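Local coordinates for agmatine ureohydrolase (Thermoplasma volcanium GSS1, PDB 3PZL), which probably hydrolyses agmatine to putrescine and urea, as a member of the arginase family that carries two manganese ions per subunit, at residues Asp27-Tyr32 and Asp78-Gly83; Tyr73-Asp78 and Phe293-Glu298; Gly180-Ser185 and Thr243-Gly248. One frame throughout, in Å; residues are numbered along the deposited sequence.

Contact 1: residues Asp27-Tyr32 and Asp78-Gly83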
ATOM      1  N   ASP B  27       2.534 -27.920   9.244  1.00 56.14           N
ATOM      2  CA  ASP B  27       2.251 -29.347   9.261  1.00 57.02           C
ATOM      3  C   ASP B  27       3.474 -30.155   8.901  1.00 57.66           C
ATOM      4  O   ASP B  27       3.503 -31.371   9.099  1.00 58.94           O
ATOM      5  CB  ASP B  27       1.021 -29.696   8.398  1.00 56.48           C
ATOM      6  CG  ASP B  27      -0.289 -28.992   8.895  1.00 58.43           C
ATOM      7  OD1 ASP B  27      -0.387 -28.663  10.108  1.00 59.15           O
ATOM      8  OD2 ASP B  27      -1.219 -28.764   8.074  1.00 57.23           O
ATOM      9  N   ALA B  28       4.502 -29.491   8.391  1.00 57.90           N
ATOM     10  CA  ALA B  28       5.752 -30.185   8.065  1.00 58.70           C
ATOM     11  C   ALA B  28       6.472 -30.608   9.344  1.00 59.67           C
ATOM     12  O   ALA B  28       7.479 -30.003   9.737  1.00 59.99           O
ATOM     13  CB  ALA B  28       6.634 -29.326   7.226  1.00 58.13           C
ATOM     14  N   VAL B  29       5.941 -31.656   9.973  1.00 60.05           N
ATOM     15  CA  VAL B  29       6.374 -32.093  11.292  1.00 60.74           C
ATOM     16  C   VAL B  29       7.549 -33.091  11.279  1.00 61.13           C
ATOM     17  O   VAL B  29       8.309 -33.163  12.231  1.00 61.69           O
ATOM     18  CB  VAL B  29       5.169 -32.630  12.103  1.00 60.37           C
ATOM     19  CG1 VAL B  29       5.631 -33.384  13.347  1.00 63.57           C
ATOM     20  CG2 VAL B  29       4.330 -31.462  12.540  1.00 60.04           C
ATOM     21  N   ASN B  30       7.712 -33.841  10.200  1.00 61.57           N
ATOM     22  CA  ASN B  30       8.699 -34.908  10.181  1.00 62.46           C
ATOM     23  C   ASN B  30      10.043 -34.453   9.664  1.00 63.29           C
ATOM     24  O   ASN B  30      10.127 -33.462   8.942  1.00 63.61           O
ATOM     25  CB  ASN B  30       8.193 -36.062   9.347  1.00 62.29           C
ATOM     26  CG  ASN B  30       6.725 -36.269   9.508  1.00 61.83           C
ATOM     27  OD1 ASN B  30       6.256 -36.782  10.516  1.00 63.46           O
ATOM     28  ND2 ASN B  30       5.985 -35.838   8.524  1.00 63.35           N
ATOM     29  N   GLY B  31      11.099 -35.165  10.052  1.00 64.21           N
ATOM     30  CA  GLY B  31      12.413 -34.989   9.430  1.00 64.81           C
ATOM     31  C   GLY B  31      12.393 -35.625   8.049  1.00 65.34           C
ATOM     32  O   GLY B  31      11.435 -36.346   7.702  1.00 65.26           O
ATOM     33  N   TYR B  32      13.439 -35.366   7.263  1.00 65.39           N
ATOM     34  CA  TYR B  32      13.498 -35.846   5.895  1.00 65.93           C
ATOM     35  C   TYR B  32      13.301 -37.351   5.771  1.00 67.09           C
ATOM     36  O   TYR B  32      12.487 -37.816   4.976  1.00 66.75           O
ATOM     37  CB  TYR B  32      14.818 -35.473   5.242  1.00 66.15           C
ATOM     38  CG  TYR B  32      14.988 -36.059   3.841  1.00 66.37           C
ATOM     39  CD1 TYR B  32      14.218 -35.594   2.764  1.00 64.92           C
ATOM     40  CD2 TYR B  32      15.906 -37.079   3.597  1.00 65.31           C
ATOM     41  CE1 TYR B  32      14.374 -36.120   1.490  1.00 64.15           C
ATOM     42  CE2 TYR B  32      16.068 -37.613   2.325  1.00 64.80           C
ATOM     43  CZ  TYR B  32      15.301 -37.132   1.277  1.00 64.64           C
ATOM     44  OH  TYR B  32      15.449 -37.654   0.010  1.00 63.42           O
ATOM     45  N   ASP B  78      -6.029 -35.729   7.058  1.00 52.97           N
ATOM     46  CA  ASP B  78      -5.300 -34.958   8.060  1.00 53.32           C
ATOM     47  C   ASP B  78      -3.837 -34.822   7.611  1.00 53.12           C
ATOM     48  O   ASP B  78      -3.097 -35.809   7.510  1.00 53.31           O
ATOM     49  CB  ASP B  78      -5.415 -35.642   9.430  1.00 53.88           C
ATOM     50  CG  ASP B  78      -4.568 -34.978  10.503  1.00 56.10           C
ATOM     51  OD1 ASP B  78      -4.191 -33.788  10.358  1.00 57.44           O
ATOM     52  OD2 ASP B  78      -4.285 -35.661  11.515  1.00 59.45           O
ATOM     53  N   LEU B  79      -3.431 -33.585   7.344  1.00 52.60           N
ATOM     54  CA  LEU B  79      -2.103 -33.321   6.817  1.00 52.86           C
ATOM     55  C   LEU B  79      -0.993 -33.547   7.830  1.00 53.24           C
ATOM     56  O   LEU B  79       0.131 -33.849   7.458  1.00 52.88           O
ATOM     57  CB  LEU B  79      -2.061 -31.917   6.252  1.00 52.62           C
ATOM     58  CG  LEU B  79      -2.958 -31.776   5.027  1.00 53.44           C
ATOM     59  CD1 LEU B  79      -3.148 -30.318   4.732  1.00 56.53           C
ATOM     60  CD2 LEU B  79      -2.358 -32.476   3.816  1.00 54.93           C
ATOM     61  N   LEU B  80      -1.339 -33.419   9.111  1.00 54.11           N
ATOM     62  CA  LEU B  80      -0.428 -33.650  10.209  1.00 55.25           C
ATOM     63  C   LEU B  80       0.046 -35.089  10.229  1.00 56.47           C
ATOM     64  O   LEU B  80       1.149 -35.388  10.702  1.00 57.49           O
ATOM     65  CB  LEU B  80      -1.120 -33.322  11.529  1.00 55.37           C
ATOM     66  CG  LEU B  80      -0.785 -31.954  12.108  1.00 55.37           C
ATOM     67  CD1 LEU B  80      -1.389 -31.785  13.489  1.00 54.78           C
ATOM     68  CD2 LEU B  80       0.745 -31.776  12.139  1.00 54.47           C
ATOM     69  N   ALA B  81      -0.791 -35.981   9.715  1.00 56.81           N
ATOM     70  CA  ALA B  81      -0.447 -37.380   9.643  1.00 57.80           C
ATOM     71  C   ALA B  81      -0.174 -37.812   8.189  1.00 58.02           C
ATOM     72  O   ALA B  81      -0.302 -38.989   7.840  1.00 59.36           O
ATOM     73  CB  ALA B  81      -1.548 -38.208  10.277  1.00 58.04           C
ATOM     74  N   SER B  82       0.218 -36.865   7.349  1.00 57.19           N
ATOM     75  CA  SER B  82       0.590 -37.194   5.978  1.00 57.34           C
ATOM     76  C   SER B  82       2.097 -37.170   5.637  1.00 57.53           C
ATOM     77  O   SER B  82       2.467 -37.157   4.483  1.00 56.71           O
ATOM     78  CB  SER B  82      -0.181 -36.287   5.031  1.00 57.06           C
ATOM     79  OG  SER B  82      -1.565 -36.446   5.260  1.00 57.96           O
ATOM     80  N   GLY B  83       2.967 -37.179   6.639  1.00 58.66           N
ATOM     81  CA  GLY B  83       4.393 -37.319   6.378  1.00 59.73           C
ATOM     82  C   GLY B  83       4.989 -36.165   5.587  1.00 60.26           C
ATOM     83  O   GLY B  83       5.602 -36.372   4.551  1.00 61.35           O
TER
HETATM   84  O   HOH W   1       2.750 -34.089   7.682  1.00 36.60           O
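The carboxylate of D27 lies against two consecutive leucines: its OD2 is 3.7 Å from L79 CB, and its OD1 lies 3.9 Å from L80 CG, the D27 and L80 side chains crossing at about a right angle. Beside it, V29 CG2 meets L80 CD2 at 3.6 Å, the apolar touch between the two loops. With V29 CG1 anti to the backbone N (chi1 167°), CG2 is left anti to the carbonyl carbon and turned to L80. Further along, the amide of N30 brings ND2 close to G83 CA (3.1 Å) and gives a weak bond to M84 O. A water donates to both D27 O and L79 O, the latter at 2.6 Å, and so joins the main chains. Residues 78-83 form the short turn leading into strand 84-90, outermost in the chain's parallel sheet in the α/β arginase fold; in it D78 OD1 accepts from L80 N, an Asx turn, while S82 OG and A81 N reach D78 O from opposite faces. The D27 oxygens are held by Y65 and S70. An alanine here would remove both acceptors and is likely to leave the Y65 and S70 hydroxyls without their mate and L79 and L80 less covered.

Contact 2: residues Tyr73-Asp78 and Phe293-Glu298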
ATOM      1  N   TYR B  73     -11.033 -30.639   4.421  1.00 52.21           N
ATOM      2  CA  TYR B  73     -12.424 -31.074   4.481  1.00 51.91           C
ATOM      3  C   TYR B  73     -12.856 -31.873   3.248  1.00 52.05           C
ATOM      4  O   TYR B  73     -13.480 -32.920   3.352  1.00 52.66           O
ATOM      5  CB  TYR B  73     -13.296 -29.831   4.668  1.00 51.76           C
ATOM      6  CG  TYR B  73     -14.762 -30.084   4.742  1.00 51.91           C
ATOM      7  CD1 TYR B  73     -15.646 -29.444   3.867  1.00 49.45           C
ATOM      8  CD2 TYR B  73     -15.283 -30.950   5.711  1.00 53.34           C
ATOM      9  CE1 TYR B  73     -17.019 -29.682   3.952  1.00 51.55           C
ATOM     10  CE2 TYR B  73     -16.649 -31.200   5.793  1.00 52.73           C
ATOM     11  CZ  TYR B  73     -17.502 -30.574   4.917  1.00 53.31           C
ATOM     12  OH  TYR B  73     -18.844 -30.847   5.022  1.00 59.09           O
ATOM     13  N   SER B  74     -12.495 -31.380   2.078  1.00 51.76           N
ATOM     14  CA  SER B  74     -12.950 -31.947   0.845  1.00 51.25           C
ATOM     15  C   SER B  74     -12.273 -33.269   0.511  1.00 51.67           C
ATOM     16  O   SER B  74     -12.646 -33.941  -0.433  1.00 52.83           O
ATOM     17  CB  SER B  74     -12.704 -30.954  -0.271  1.00 50.61           C
ATOM     18  OG  SER B  74     -13.361 -29.746   0.023  1.00 53.73           O
ATOM     19  N   TYR B  75     -11.257 -33.645   1.257  1.00 52.12           N
ATOM     20  CA  TYR B  75     -10.580 -34.900   0.981  1.00 51.85           C
ATOM     21  C   TYR B  75     -10.584 -35.854   2.169  1.00 52.25           C
ATOM     22  O   TYR B  75     -10.314 -37.030   2.027  1.00 52.30           O
ATOM     23  CB  TYR B  75      -9.184 -34.615   0.487  1.00 51.17           C
ATOM     24  CG  TYR B  75      -9.175 -33.769  -0.766  1.00 50.06           C
ATOM     25  CD1 TYR B  75      -9.481 -34.317  -2.011  1.00 50.39           C
ATOM     26  CD2 TYR B  75      -8.854 -32.425  -0.709  1.00 49.65           C
ATOM     27  CE1 TYR B  75      -9.477 -33.542  -3.164  1.00 50.70           C
ATOM     28  CE2 TYR B  75      -8.834 -31.637  -1.836  1.00 50.74           C
ATOM     29  CZ  TYR B  75      -9.143 -32.199  -3.067  1.00 54.05           C
ATOM     30  OH  TYR B  75      -9.128 -31.390  -4.194  1.00 58.07           O
ATOM     31  N   GLY B  76     -10.930 -35.329   3.337  1.00 52.54           N
ATOM     32  CA  GLY B  76     -10.974 -36.123   4.543  1.00 53.03           C
ATOM     33  C   GLY B  76      -9.615 -36.667   4.882  1.00 52.95           C
ATOM     34  O   GLY B  76      -9.496 -37.836   5.213  1.00 54.04           O
ATOM     35  N   ILE B  77      -8.605 -35.807   4.787  1.00 52.50           N
ATOM     36  CA  ILE B  77      -7.218 -36.158   5.019  1.00 52.15           C
ATOM     37  C   ILE B  77      -6.610 -35.178   5.991  1.00 52.48           C
ATOM     38  O   ILE B  77      -6.666 -33.957   5.774  1.00 51.33           O
ATOM     39  CB  ILE B  77      -6.422 -36.088   3.722  1.00 52.23           C
ATOM     40  CG1 ILE B  77      -6.890 -37.197   2.768  1.00 53.00           C
ATOM     41  CG2 ILE B  77      -4.898 -36.132   3.991  1.00 50.84           C
ATOM     42  CD1 ILE B  77      -6.581 -38.627   3.274  1.00 52.22           C
ATOM     43  N   ASP B  78      -6.029 -35.729   7.058  1.00 52.97           N
ATOM     44  CA  ASP B  78      -5.300 -34.958   8.060  1.00 53.32           C
ATOM     45  C   ASP B  78      -3.837 -34.822   7.611  1.00 53.12           C
ATOM     46  O   ASP B  78      -3.097 -35.809   7.510  1.00 53.31           O
ATOM     47  CB  ASP B  78      -5.415 -35.642   9.430  1.00 53.88           C
ATOM     48  CG  ASP B  78      -4.568 -34.978  10.503  1.00 56.10           C
ATOM     49  OD1 ASP B  78      -4.191 -33.788  10.358  1.00 57.44           O
ATOM     50  OD2 ASP B  78      -4.285 -35.661  11.515  1.00 59.45           O
ATOM     51  N   PHE B 293      -2.766 -30.764  -3.386  1.00 45.67           N
ATOM     52  CA  PHE B 293      -1.959 -31.801  -3.978  1.00 46.25           C
ATOM     53  C   PHE B 293      -1.730 -32.958  -3.018  1.00 47.43           C
ATOM     54  O   PHE B 293      -2.003 -34.116  -3.360  1.00 48.85           O
ATOM     55  CB  PHE B 293      -0.635 -31.238  -4.420  1.00 46.32           C
ATOM     56  CG  PHE B 293       0.335 -32.269  -4.840  1.00 46.82           C
ATOM     57  CD1 PHE B 293       0.382 -32.695  -6.149  1.00 47.76           C
ATOM     58  CD2 PHE B 293       1.208 -32.820  -3.939  1.00 47.51           C
ATOM     59  CE1 PHE B 293       1.306 -33.638  -6.550  1.00 48.05           C
ATOM     60  CE2 PHE B 293       2.123 -33.779  -4.337  1.00 48.98           C
ATOM     61  CZ  PHE B 293       2.181 -34.177  -5.641  1.00 46.92           C
ATOM     62  N   ILE B 294      -1.239 -32.658  -1.820  1.00 47.10           N
ATOM     63  CA  ILE B 294      -0.947 -33.695  -0.846  1.00 48.03           C
ATOM     64  C   ILE B 294      -2.228 -34.442  -0.466  1.00 48.45           C
ATOM     65  O   ILE B 294      -2.269 -35.669  -0.548  1.00 49.04           O
ATOM     66  CB  ILE B 294      -0.200 -33.118   0.419  1.00 48.36           C
ATOM     67  CG1 ILE B 294       1.184 -32.602   0.043  1.00 48.32           C
ATOM     68  CG2 ILE B 294      -0.063 -34.135   1.502  1.00 46.82           C
ATOM     69  CD1 ILE B 294       1.845 -31.872   1.143  1.00 48.26           C
ATOM     70  N   ALA B 295      -3.264 -33.697  -0.078  1.00 48.35           N
ATOM     71  CA  ALA B 295      -4.496 -34.286   0.418  1.00 48.95           C
ATOM     72  C   ALA B 295      -5.143 -35.191  -0.610  1.00 49.75           C
ATOM     73  O   ALA B 295      -5.494 -36.319  -0.301  1.00 50.98           O
ATOM     74  CB  ALA B 295      -5.494 -33.208   0.927  1.00 47.30           C
ATOM     75  N   SER B 296      -5.315 -34.713  -1.829  1.00 50.80           N
ATOM     76  CA  SER B 296      -6.011 -35.524  -2.823  1.00 52.14           C
ATOM     77  C   SER B 296      -5.204 -36.762  -3.197  1.00 53.57           C
ATOM     78  O   SER B 296      -5.767 -37.796  -3.574  1.00 55.11           O
ATOM     79  CB  SER B 296      -6.322 -34.730  -4.075  1.00 51.50           C
ATOM     80  OG  SER B 296      -5.125 -34.435  -4.744  1.00 52.99           O
ATOM     81  N   ARG B 297      -3.885 -36.663  -3.105  1.00 54.42           N
ATOM     82  CA  ARG B 297      -3.044 -37.828  -3.331  1.00 55.50           C
ATOM     83  C   ARG B 297      -3.177 -38.851  -2.203  1.00 56.66           C
ATOM     84  O   ARG B 297      -3.204 -40.056  -2.462  1.00 58.09           O
ATOM     85  CB  ARG B 297      -1.580 -37.420  -3.494  1.00 55.30           C
ATOM     86  CG  ARG B 297      -0.689 -38.550  -3.903  1.00 54.43           C
ATOM     87  CD  ARG B 297       0.638 -38.030  -4.406  1.00 54.50           C
ATOM     88  NE  ARG B 297       1.420 -39.077  -5.070  1.00 54.70           N
ATOM     89  CZ  ARG B 297       2.150 -39.970  -4.421  1.00 54.90           C
ATOM     90  NH1 ARG B 297       2.203 -39.921  -3.101  1.00 54.03           N
ATOM     91  NH2 ARG B 297       2.840 -40.892  -5.081  1.00 56.28           N
ATOM     92  N   GLU B 298      -3.267 -38.374  -0.963  1.00 56.47           N
ATOM     93  CA  GLU B 298      -3.429 -39.255   0.171  1.00 56.98           C
ATOM     94  C   GLU B 298      -4.772 -39.936   0.120  1.00 57.14           C
ATOM     95  O   GLU B 298      -4.887 -41.095   0.543  1.00 57.94           O
ATOM     96  CB  GLU B 298      -3.265 -38.506   1.505  1.00 56.98           C
ATOM     97  CG  GLU B 298      -1.817 -38.137   1.868  1.00 57.39           C
ATOM     98  CD  GLU B 298      -0.899 -39.346   1.994  1.00 58.04           C
ATOM     99  OE1 GLU B 298      -1.145 -40.199   2.850  1.00 59.28           O
ATOM    100  OE2 GLU B 298       0.090 -39.441   1.259  1.00 59.63           O
TER
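Y75 and I77 lay their side chains on one side of the F293-E298 part of helix 281-303, and the contact between them is almost wholly apolar, with no hydrogen bond crossing it. The aromatic part belongs to Y75. S296 presents its CB over one face of the ring, 3.5 Å from Y75 CE1, whereas the methyl of A295 approaches obliquely, its CB 3.8 Å from Y75 CD2. S74 CB lies over the opposite ring face, toward the rim, so the tyrosine is sandwiched between its own loop and the helix.

The aliphatic part is carried by I77. Its CB stands 4.1 Å from A295 CB, and both its branches close on E298 CB, CD1 and CG2 each at 3.8 Å. With CG1 anti to the carbonyl carbon (chi1 -68°), that branch passes 3.5 Å from A295 O. The small A295 is consistent with the close approach: I77 CA is 5.7 Å from A295 CA, and Y75 CA is 6.0 Å from S296 CA.

Polar groups turn to other partners. S296 OG bonds to V292 O one turn back and to S262 OG, which leaves its CB for the tyrosine. The bend in the E298 chain (chi2 -60°) leads the carboxylate away from I77 and to Y37, whose OH is hydrogen-bonded to E298 OE2.

Residues 73-76 are the turn of a small hairpin of strands 71-72 and 77-78, in which G76 and I77 both face E72 in a G1 beta bulge; G76 has the positive phi usual there. The hairpin thus packs against the C-terminal part of helix 281-303, with helix 251-261 beside Y75 through R255 and E259, and strand 116-121 beneath I294 and R297.

Contact 3: residues Gly180-Ser185 and Thr243-Gly248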
ATOM      1  N   GLY B 180      -3.488 -23.190 -20.204  1.00 53.80           N
ATOM      2  CA  GLY B 180      -3.882 -21.835 -19.782  1.00 53.17           C
ATOM      3  C   GLY B 180      -3.285 -20.748 -20.654  1.00 53.53           C
ATOM      4  O   GLY B 180      -3.620 -19.574 -20.521  1.00 53.25           O
ATOM      5  N   ILE B 181      -2.407 -21.143 -21.571  1.00 54.22           N
ATOM      6  CA  ILE B 181      -1.612 -20.169 -22.325  1.00 54.61           C
ATOM      7  C   ILE B 181      -2.468 -19.176 -23.155  1.00 53.69           C
ATOM      8  O   ILE B 181      -3.495 -19.539 -23.691  1.00 51.89           O
ATOM      9  CB  ILE B 181      -0.460 -20.852 -23.169  1.00 55.57           C
ATOM     10  CG1 ILE B 181      -0.995 -21.403 -24.461  1.00 56.11           C
ATOM     11  CG2 ILE B 181       0.310 -21.935 -22.368  1.00 55.47           C
ATOM     12  CD1 ILE B 181      -0.968 -20.366 -25.509  1.00 58.80           C
ATOM     13  N   ARG B 182      -2.032 -17.916 -23.183  1.00 53.84           N
ATOM     14  CA  ARG B 182      -2.773 -16.805 -23.803  1.00 53.72           C
ATOM     15  C   ARG B 182      -1.859 -15.673 -24.215  1.00 54.50           C
ATOM     16  O   ARG B 182      -2.326 -14.602 -24.593  1.00 54.74           O
ATOM     17  CB  ARG B 182      -3.852 -16.251 -22.865  1.00 52.61           C
ATOM     18  CG  ARG B 182      -3.382 -15.728 -21.516  1.00 50.15           C
ATOM     19  CD  ARG B 182      -4.582 -15.693 -20.557  1.00 52.00           C
ATOM     20  NE  ARG B 182      -4.264 -15.379 -19.157  1.00 51.91           N
ATOM     21  CZ  ARG B 182      -3.779 -16.254 -18.265  1.00 52.46           C
ATOM     22  NH1 ARG B 182      -3.549 -17.515 -18.627  1.00 50.14           N
ATOM     23  NH2 ARG B 182      -3.515 -15.872 -17.005  1.00 49.87           N
ATOM     24  N   SER B 183      -0.558 -15.916 -24.129  1.00 55.80           N
ATOM     25  CA  SER B 183       0.472 -14.925 -24.462  1.00 57.54           C
ATOM     26  C   SER B 183       1.671 -15.634 -25.099  1.00 59.20           C
ATOM     27  O   SER B 183       2.407 -16.372 -24.424  1.00 58.93           O
ATOM     28  CB  SER B 183       0.896 -14.137 -23.192  1.00 57.00           C
ATOM     29  OG  SER B 183       2.085 -13.369 -23.366  1.00 56.30           O
ATOM     30  N   VAL B 184       1.859 -15.412 -26.402  1.00 61.57           N
ATOM     31  CA  VAL B 184       2.890 -16.113 -27.174  1.00 63.47           C
ATOM     32  C   VAL B 184       3.593 -15.154 -28.092  1.00 64.55           C
ATOM     33  O   VAL B 184       2.957 -14.350 -28.744  1.00 65.06           O
ATOM     34  CB  VAL B 184       2.292 -17.259 -28.036  1.00 64.46           C
ATOM     35  CG1 VAL B 184       3.409 -18.043 -28.799  1.00 65.28           C
ATOM     36  CG2 VAL B 184       1.445 -18.205 -27.177  1.00 63.36           C
ATOM     37  N   SER B 185       4.915 -15.238 -28.128  1.00 66.21           N
ATOM     38  CA  SER B 185       5.716 -14.445 -29.053  1.00 68.14           C
ATOM     39  C   SER B 185       5.814 -15.155 -30.408  1.00 70.51           C
ATOM     40  O   SER B 185       6.166 -16.341 -30.487  1.00 70.96           O
ATOM     41  CB  SER B 185       7.094 -14.207 -28.441  1.00 67.64           C
ATOM     42  OG  SER B 185       8.149 -14.538 -29.342  1.00 69.43           O
ATOM     43  N   THR B 243       4.072 -11.709 -13.925  1.00 48.51           N
ATOM     44  CA  THR B 243       3.638 -11.200 -15.231  1.00 48.66           C
ATOM     45  C   THR B 243       2.131 -11.495 -15.474  1.00 48.04           C
ATOM     46  O   THR B 243       1.769 -12.528 -16.068  1.00 47.93           O
ATOM     47  CB  THR B 243       4.488 -11.806 -16.406  1.00 49.78           C
ATOM     48  OG1 THR B 243       4.032 -13.138 -16.697  1.00 50.19           O
ATOM     49  CG2 THR B 243       6.000 -11.832 -16.078  1.00 49.54           C
ATOM     50  N   PRO B 244       1.258 -10.578 -15.050  1.00 46.81           N
ATOM     51  CA  PRO B 244      -0.159 -10.849 -15.085  1.00 47.17           C
ATOM     52  C   PRO B 244      -0.656 -10.894 -16.502  1.00 47.56           C
ATOM     53  O   PRO B 244      -0.151 -10.147 -17.343  1.00 48.69           O
ATOM     54  CB  PRO B 244      -0.776  -9.641 -14.362  1.00 46.97           C
ATOM     55  CG  PRO B 244       0.346  -8.772 -13.955  1.00 46.97           C
ATOM     56  CD  PRO B 244       1.542  -9.174 -14.721  1.00 46.40           C
ATOM     57  N   GLU B 245      -1.625 -11.766 -16.761  1.00 47.84           N
ATOM     58  CA  GLU B 245      -2.284 -11.863 -18.075  1.00 48.42           C
ATOM     59  C   GLU B 245      -3.792 -12.086 -17.893  1.00 48.77           C
ATOM     60  O   GLU B 245      -4.212 -13.149 -17.425  1.00 48.43           O
ATOM     61  CB  GLU B 245      -1.677 -12.986 -18.906  1.00 47.92           C
ATOM     62  CG  GLU B 245      -0.331 -12.652 -19.480  1.00 49.36           C
ATOM     63  CD  GLU B 245      -0.415 -11.831 -20.752  1.00 51.24           C
ATOM     64  OE1 GLU B 245      -1.498 -11.844 -21.389  1.00 52.99           O
ATOM     65  OE2 GLU B 245       0.602 -11.191 -21.122  1.00 50.51           O
ATOM     66  N   PRO B 246      -4.612 -11.080 -18.257  1.00 49.15           N
ATOM     67  CA  PRO B 246      -6.065 -11.215 -18.056  1.00 49.25           C
ATOM     68  C   PRO B 246      -6.613 -12.371 -18.873  1.00 49.88           C
ATOM     69  O   PRO B 246      -5.894 -12.902 -19.772  1.00 49.72           O
ATOM     70  CB  PRO B 246      -6.630  -9.881 -18.560  1.00 49.46           C
ATOM     71  CG  PRO B 246      -5.456  -8.936 -18.530  1.00 49.21           C
ATOM     72  CD  PRO B 246      -4.239  -9.769 -18.823  1.00 48.84           C
ATOM     73  N   PHE B 247      -7.866 -12.749 -18.561  1.00 49.90           N
ATOM     74  CA  PHE B 247      -8.581 -13.865 -19.247  1.00 50.65           C
ATOM     75  C   PHE B 247      -7.913 -15.222 -18.968  1.00 50.97           C
ATOM     76  O   PHE B 247      -7.671 -16.002 -19.902  1.00 52.88           O
ATOM     77  CB  PHE B 247      -8.658 -13.672 -20.777  1.00 50.49           C
ATOM     78  CG  PHE B 247      -8.830 -12.228 -21.237  1.00 49.82           C
ATOM     79  CD1 PHE B 247      -9.880 -11.444 -20.770  1.00 47.10           C
ATOM     80  CD2 PHE B 247      -7.959 -11.688 -22.193  1.00 47.85           C
ATOM     81  CE1 PHE B 247     -10.031 -10.146 -21.213  1.00 48.45           C
ATOM     82  CE2 PHE B 247      -8.103 -10.388 -22.653  1.00 47.34           C
ATOM     83  CZ  PHE B 247      -9.145  -9.605 -22.163  1.00 48.54           C
ATOM     84  N   GLY B 248      -7.605 -15.496 -17.700  1.00 49.56           N
ATOM     85  CA  GLY B 248      -6.863 -16.696 -17.332  1.00 48.03           C
ATOM     86  C   GLY B 248      -7.787 -17.782 -16.820  1.00 47.63           C
ATOM     87  O   GLY B 248      -9.004 -17.681 -16.952  1.00 47.10           O
TER
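The carbonyl oxygen of E245 is gripped side-on by the guanidinium of R182, which sends both NE and NH2 to this one atom at 2.8 Å each. The oxygen lies in the guanidinium plane for both bonds, but the two donors meet the carbonyl differently: NH2 arrives in its plane on a lone pair, while NE stands well above that plane. NE also makes a weak bond to P246 O. At the far end of the group, NH1 reaches back to G180 O, 2.8 Å away, again in the guanidinium plane, so R182 ties its own segment to the other.

The flat group is also covered on a face. G248 CA sits over its centre, 3.3 Å from R182 CZ, an approach made by a residue without a side chain. The arginine leaves its backbone with CG between N and the carbonyl carbon (chi1 58°), then runs extended to NE, past the E245 side chain in the opposite direction. The two do not pair as charges: the carboxylate plane is turned 76° from the guanidinium, and the E245 chain bends toward S183 instead. There S183 CB lies 3.6 Å from E245 CD, and S183 OG makes a weak bond to E245 OE2.

Weak bonds from R182 to the carbonyls of D231 and G232 extend the grip to the metal-binding loop. S183 touches H146, and E245 lies about 7 Å from a manganese ion at the nearest side-chain atom. The arrangement belongs to the loops at the carboxyl ends of the parallel strands, which surround the binuclear manganese centre of the arginase fold.

Overall arrangement
From the N terminus, the chain first passes through 27-32, before strand 37-42, and contact 1 closes when it returns at 78-83, just ahead of strand 84-90. Contact 2 opens at 73-78, before that closure, and ends only at 293-298 in the last helix; the two therefore cross, share D78 and touch directly, L79 and S82 packing on I294 and E298. Contact 3 falls wholly within the long span of contact 2, joining the loop after strand 176-180 to the one before helix 251-261. Its centre, on the manganese side, is about 30 Å from that of contact 2 and about 35 Å from that of contact 1, which lies on the opposite side of the chain's centre.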